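Local coordinates for putative uncharacterized protein (Vibrio cholerae, PDB 4G7X), which probably binds the host protein TolA during infection by the filamentous phage CTXphi, as the N-terminal domain of a pIII-like minor coat protein, at residues Leu24-Gly29 with Glu92-Pro97; Val36-Cys41 with Tyr96-Glu101. One frame throughout, in Å; residues are numbered along the deposited sequence.

Contact 1 (Leu24-Gly29 with Glu92-Pro97)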
loop_
_atom_site.group_PDB
_atom_site.type_symbol
_atom_site.label_atom_id
_atom_site.label_comp_id
_atom_site.label_asym_id
_atom_site.label_seq_id
_atom_site.Cartn_x
_atom_site.Cartn_y
_atom_site.Cartn_z
ATOM N N LEU A 24 -3.619 0.650 5.712
ATOM C CA LEU A 24 -3.895 0.089 7.027
ATOM C C LEU A 24 -4.991 -0.951 6.923
ATOM O O LEU A 24 -5.933 -0.785 6.142
ATOM C CB LEU A 24 -4.297 1.189 8.013
ATOM C CG LEU A 24 -3.238 2.257 8.309
ATOM C CD1 LEU A 24 -3.815 3.279 9.269
ATOM C CD2 LEU A 24 -1.967 1.646 8.874
ATOM N N LEU A 25 -4.862 -2.012 7.721
ATOM C CA LEU A 25 -5.820 -3.117 7.742
ATOM C C LEU A 25 -6.701 -3.069 8.976
ATOM O O LEU A 25 -6.237 -2.741 10.073
ATOM C CB LEU A 25 -5.090 -4.459 7.706
ATOM C CG LEU A 25 -4.106 -4.669 6.557
ATOM C CD1 LEU A 25 -3.374 -5.988 6.744
ATOM C CD2 LEU A 25 -4.782 -4.599 5.196
ATOM N N PHE A 26 -7.970 -3.414 8.798
ATOM C CA PHE A 26 -8.933 -3.431 9.897
ATOM C C PHE A 26 -9.785 -4.680 9.804
ATOM O O PHE A 26 -9.771 -5.387 8.789
ATOM C CB PHE A 26 -9.825 -2.183 9.863
ATOM C CG PHE A 26 -9.056 -0.896 9.869
ATOM C CD1 PHE A 26 -8.635 -0.331 11.067
ATOM C CD2 PHE A 26 -8.720 -0.268 8.675
ATOM C CE1 PHE A 26 -7.908 0.849 11.077
ATOM C CE2 PHE A 26 -7.988 0.911 8.676
ATOM C CZ PHE A 26 -7.583 1.471 9.878
ATOM N N GLY A 27 -10.534 -4.947 10.867
ATOM C CA GLY A 27 -11.460 -6.062 10.870
ATOM C C GLY A 27 -12.576 -5.906 9.858
ATOM O O GLY A 27 -12.948 -4.790 9.479
ATOM N N PHE A 28 -13.106 -7.038 9.408
ATOM C CA PHE A 28 -14.231 -7.060 8.491
ATOM C C PHE A 28 -15.420 -6.331 9.111
ATOM O O PHE A 28 -15.629 -6.390 10.329
ATOM C CB PHE A 28 -14.590 -8.514 8.195
ATOM C CG PHE A 28 -15.398 -8.710 6.946
ATOM C CD1 PHE A 28 -16.679 -9.251 7.020
ATOM C CD2 PHE A 28 -14.878 -8.383 5.691
ATOM C CE1 PHE A 28 -17.430 -9.451 5.871
ATOM C CE2 PHE A 28 -15.626 -8.578 4.539
ATOM C CZ PHE A 28 -16.905 -9.114 4.630
ATOM N N GLY A 29 -16.169 -5.608 8.281
ATOM C CA GLY A 29 -17.349 -4.886 8.760
ATOM C C GLY A 29 -17.030 -3.620 9.541
ATOM O O GLY A 29 -17.895 -3.053 10.204
ATOM N N GLU A 92 -13.963 4.255 14.506
ATOM C CA GLU A 92 -13.557 5.080 13.364
ATOM C C GLU A 92 -12.460 6.093 13.699
ATOM O O GLU A 92 -11.972 6.786 12.808
ATOM C CB GLU A 92 -14.754 5.764 12.700
ATOM C CG GLU A 92 -15.433 6.811 13.560
ATOM C CD GLU A 92 -16.290 6.200 14.645
ATOM O OE1 GLU A 92 -16.675 5.017 14.519
ATOM O OE2 GLU A 92 -16.583 6.912 15.625
ATOM N N ARG A 93 -12.089 6.180 14.976
ATOM C CA ARG A 93 -10.884 6.903 15.396
ATOM C C ARG A 93 -10.175 6.020 16.395
ATOM O O ARG A 93 -10.746 5.653 17.420
ATOM C CB ARG A 93 -11.219 8.256 16.018
ATOM C CG ARG A 93 -11.662 9.264 14.988
ATOM C CD ARG A 93 -11.853 10.654 15.559
ATOM N NE ARG A 93 -12.074 11.555 14.436
ATOM C CZ ARG A 93 -13.240 11.677 13.806
ATOM N NH1 ARG A 93 -14.291 10.987 14.223
ATOM N NH2 ARG A 93 -13.353 12.495 12.768
ATOM N N CYS A 94 -8.942 5.637 16.088
ATOM C CA CYS A 94 -8.279 4.627 16.899
ATOM C C CYS A 94 -6.762 4.693 16.810
ATOM O O CYS A 94 -6.215 5.328 15.909
ATOM C CB CYS A 94 -8.791 3.228 16.516
ATOM S SG CYS A 94 -8.613 2.785 14.767
ATOM N N ILE A 95 -6.095 4.044 17.760
ATOM C CA ILE A 95 -4.638 3.954 17.774
ATOM C C ILE A 95 -4.235 2.634 17.124
ATOM O O ILE A 95 -4.722 1.574 17.519
ATOM C CB ILE A 95 -4.092 4.052 19.220
ATOM C CG1 ILE A 95 -4.536 5.371 19.863
ATOM C CG2 ILE A 95 -2.574 3.899 19.238
ATOM C CD1 ILE A 95 -4.220 5.482 21.342
ATOM N N TYR A 96 -3.368 2.688 16.116
ATOM C CA TYR A 96 -2.986 1.463 15.408
ATOM C C TYR A 96 -1.973 0.626 16.196
ATOM O O TYR A 96 -1.047 1.177 16.791
ATOM C CB TYR A 96 -2.467 1.758 13.998
ATOM C CG TYR A 96 -2.777 0.634 13.031
ATOM C CD1 TYR A 96 -4.060 0.476 12.509
ATOM C CD2 TYR A 96 -1.798 -0.283 12.661
ATOM C CE1 TYR A 96 -4.359 -0.559 11.639
ATOM C CE2 TYR A 96 -2.085 -1.321 11.790
ATOM C CZ TYR A 96 -3.367 -1.459 11.288
ATOM O OH TYR A 96 -3.646 -2.490 10.421
ATOM N N PRO A 97 -2.168 -0.709 16.230
ATOM C CA PRO A 97 -1.200 -1.597 16.891
ATOM C C PRO A 97 -0.025 -1.985 15.982
ATOM O O PRO A 97 0.146 -3.162 15.647
ATOM C CB PRO A 97 -2.045 -2.820 17.267
ATOM C CG PRO A 97 -3.161 -2.839 16.280
ATOM C CD PRO A 97 -3.394 -1.424 15.823
#

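Contact 2 (Val36-Cys41 with Tyr96-Glu101)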
loop_
_atom_site.group_PDB
_atom_site.type_symbol
_atom_site.label_atom_id
_atom_site.label_comp_id
_atom_site.label_asym_id
_atom_site.label_seq_id
_atom_site.Cartn_x
_atom_site.Cartn_y
_atom_site.Cartn_z
ATOM N N VAL A 36 -6.424 7.699 12.266
ATOM C CA VAL A 36 -5.673 6.670 12.968
ATOM C C VAL A 36 -4.361 7.260 13.456
ATOM O O VAL A 36 -3.645 7.914 12.688
ATOM C CB VAL A 36 -5.367 5.457 12.059
ATOM C CG1 VAL A 36 -4.502 4.435 12.787
ATOM C CG2 VAL A 36 -6.650 4.802 11.573
ATOM N N LEU A 37 -4.056 7.029 14.727
ATOM C CA LEU A 37 -2.735 7.334 15.257
ATOM C C LEU A 37 -1.817 6.152 14.964
ATOM O O LEU A 37 -1.880 5.112 15.630
ATOM C CB LEU A 37 -2.810 7.654 16.749
ATOM C CG LEU A 37 -1.544 8.227 17.391
ATOM C CD1 LEU A 37 -1.144 9.549 16.744
ATOM C CD2 LEU A 37 -1.795 8.405 18.878
ATOM N N PHE A 38 -0.996 6.317 13.932
ATOM C CA PHE A 38 -0.159 5.243 13.417
ATOM C C PHE A 38 1.295 5.594 13.635
ATOM O O PHE A 38 1.801 6.562 13.057
ATOM C CB PHE A 38 -0.431 5.016 11.923
ATOM C CG PHE A 38 0.480 3.999 11.288
ATOM C CD1 PHE A 38 1.624 4.401 10.598
ATOM C CD2 PHE A 38 0.205 2.641 11.394
ATOM C CE1 PHE A 38 2.471 3.463 10.022
ATOM C CE2 PHE A 38 1.045 1.701 10.814
ATOM C CZ PHE A 38 2.178 2.112 10.129
ATOM N N ASP A 39 1.961 4.793 14.465
ATOM C CA ASP A 39 3.376 4.991 14.772
ATOM C C ASP A 39 3.651 6.443 15.214
ATOM O O ASP A 39 4.661 7.052 14.845
ATOM C CB ASP A 39 4.226 4.585 13.559
ATOM C CG ASP A 39 5.626 4.142 13.933
ATOM O OD1 ASP A 39 5.848 3.675 15.072
ATOM O OD2 ASP A 39 6.512 4.255 13.063
ATOM N N GLY A 40 2.726 6.987 16.004
ATOM C CA GLY A 40 2.844 8.339 16.549
ATOM C C GLY A 40 2.353 9.456 15.643
ATOM O O GLY A 40 2.295 10.603 16.064
ATOM N N CYS A 41 1.994 9.114 14.406
ATOM C CA CYS A 41 1.566 10.081 13.404
ATOM C C CYS A 41 0.068 9.980 13.170
ATOM O O CYS A 41 -0.454 8.889 12.938
ATOM C CB CYS A 41 2.300 9.821 12.089
ATOM S SG CYS A 41 2.032 11.083 10.822
ATOM N N TYR A 96 -3.368 2.688 16.116
ATOM C CA TYR A 96 -2.986 1.463 15.408
ATOM C C TYR A 96 -1.973 0.626 16.196
ATOM O O TYR A 96 -1.047 1.177 16.791
ATOM C CB TYR A 96 -2.467 1.758 13.998
ATOM C CG TYR A 96 -2.777 0.634 13.031
ATOM C CD1 TYR A 96 -4.060 0.476 12.509
ATOM C CD2 TYR A 96 -1.798 -0.283 12.661
ATOM C CE1 TYR A 96 -4.359 -0.559 11.639
ATOM C CE2 TYR A 96 -2.085 -1.321 11.790
ATOM C CZ TYR A 96 -3.367 -1.459 11.288
ATOM O OH TYR A 96 -3.646 -2.490 10.421
ATOM N N PRO A 97 -2.168 -0.709 16.230
ATOM C CA PRO A 97 -1.200 -1.597 16.891
ATOM C C PRO A 97 -0.025 -1.985 15.982
ATOM O O PRO A 97 0.146 -3.162 15.647
ATOM C CB PRO A 97 -2.045 -2.820 17.267
ATOM C CG PRO A 97 -3.161 -2.839 16.280
ATOM C CD PRO A 97 -3.394 -1.424 15.823
ATOM N N TYR A 98 0.785 -0.996 15.606
ATOM C CA TYR A 98 1.921 -1.200 14.696
ATOM C C TYR A 98 3.186 -1.748 15.376
ATOM O O TYR A 98 3.494 -1.387 16.518
ATOM C CB TYR A 98 2.237 0.105 13.949
ATOM C CG TYR A 98 3.552 0.099 13.193
ATOM C CD1 TYR A 98 3.669 -0.544 11.959
ATOM C CD2 TYR A 98 4.681 0.730 13.718
ATOM C CE1 TYR A 98 4.873 -0.554 11.269
ATOM C CE2 TYR A 98 5.888 0.724 13.036
ATOM C CZ TYR A 98 5.978 0.083 11.812
ATOM O OH TYR A 98 7.177 0.079 11.135
ATOM N N CYS A 99 3.895 -2.623 14.661
ATOM C CA CYS A 99 5.182 -3.169 15.097
ATOM C C CYS A 99 6.072 -3.442 13.884
ATOM O O CYS A 99 5.613 -4.048 12.911
ATOM C CB CYS A 99 4.983 -4.457 15.903
ATOM S SG CYS A 99 6.518 -5.262 16.431
ATOM N N PRO A 100 7.344 -2.994 13.931
ATOM C CA PRO A 100 8.282 -3.217 12.817
ATOM C C PRO A 100 8.586 -4.688 12.507
ATOM O O PRO A 100 8.348 -5.568 13.341
ATOM C CB PRO A 100 9.560 -2.507 13.284
ATOM C CG PRO A 100 9.097 -1.495 14.272
ATOM C CD PRO A 100 7.955 -2.158 14.984
ATOM N N GLU A 101 9.115 -4.932 11.309
ATOM C CA GLU A 101 9.444 -6.278 10.835
ATOM C C GLU A 101 10.519 -6.972 11.665
ATOM O O GLU A 101 11.558 -6.381 11.973
ATOM C CB GLU A 101 9.882 -6.229 9.370
ATOM C CG GLU A 101 8.791 -6.602 8.383
ATOM C CD GLU A 101 8.669 -8.102 8.183
ATOM O OE1 GLU A 101 8.968 -8.573 7.066
ATOM O OE2 GLU A 101 8.284 -8.811 9.138
HETATM O O HOH W 1 1.052 2.646 15.841
#

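Contact 1 (Leu24-Gly29 with Glu92-Pro97)
Tyr-96 reaches across to the strand 24-27 and presents its hydroxyl to the backbone there. Its OH donates a hydrogen bond to Leu-25 O at 2.6 Å. The hydroxyl lies in the carbonyl plane, on a lone pair, with a C=O...OH angle of 121°. The acceptor in turn sits at the edge of the tyrosine ring, near its plane. Leu-24 packs on one face of the ring and Phe-26 meets its edge. Leu-24 CD2 stands over the centre of that face as a CH-pi contact, 4.0 Å from the centroid and nearly on the ring normal. Phe-26 makes an offset edge-to-face pair in which the edge of Tyr-96 is turned toward the phenyl face. The planes are at 86°. Phe-26 CE1 comes 3.9 Å from Tyr-96 CE1. Phe-26 CG lies anti to its carbonyl carbon (chi1 -55°), and this brings the far end of the ring to Tyr-96 and to Cys-94. Phe-26 CE1 lies 4.2 Å from Cys-94 SG.

The two strands are not paired with each other. In this all-beta N1 domain the strand 20-27 pairs with 64-71, and 93-95 runs parallel to 35-38, so side chains bridge separate parts of a curled mixed sheet.

On the Tyr-96 face opposite Leu-24, Pro-97 CD lies 3.5 Å above the plane, toward the rim. Val-36 of the neighbouring strand touches Leu-24, Phe-26 and Tyr-96 alike. Cys-94 is joined to Cys-84 by a disulfide, so the sulfur that meets Phe-26 is part of a covalent cross-link.

Contact 2 (Val36-Cys41 with Tyr96-Glu101)
Tyr-96 meets the end of the strand 35-38 with its backbone and with the near part of its side chain. Its N donates to Leu-37 O at 2.9 Å. The N-H...O angle is a nearly straight 165°, and the donor is tilted from the carbonyl plane. This bond carries the parallel pairing of 35-38 with 93-95 one step further. The CB of Tyr-96 packs on Val-36 CG1, 3.6 Å away. CG1 stands anti to the backbone N of Val-36 (chi1 176°), which directs it to that CB. Beside them Phe-38 points the same way as Tyr-96, and the two rings meet obliquely, Phe-38 CD2 to Tyr-96 CD2 at 3.8 Å. Tyr-96 O accepts from a water that also takes the N-H of Asp-39.

Pro-97 then centres an inverse gamma turn. Beyond it the Tyr-98 ring meets the Phe-38 ring obliquely, with Phe-38 CZ 3.6 Å from Tyr-98 CD1. On the same side of the Tyr-98 ring, Asp-39 reaches CD2 and CE2, also obliquely. Asp-39 OD1 lies 3.4 Å from Tyr-98 CD2. Asp-39 belongs to the type I' turn of the hairpin 35-48, which puts its carboxylate against the ring. The ring would probably feel that charge. Phe-38, Tyr-96 and Tyr-98 form an aromatic cluster. The contact thus joins a direct backbone bond and a water bridge to aromatic packing.

How the contacts relate
Tyr-96 and Pro-97 belong to both contacts. In contact 1 the tyrosine uses its ring and hydroxyl toward the strand 20-27. In contact 2 it uses backbone, CB and the ring carbon CD2 toward the strand 35-38. Contact 1 is buried near the centre of the chain and rests on close ring geometry and one side-chain hydrogen bond. Contact 2 lies further out, is partly exposed, and adds a water, a carboxylate and a hairpin turn. The two meet directly: Leu-24 CD2 is 3.5 Å from Phe-38 CD2, and Leu-37 N probably bonds to Cys-94 O. The aromatic packing thus runs from the core to the surface.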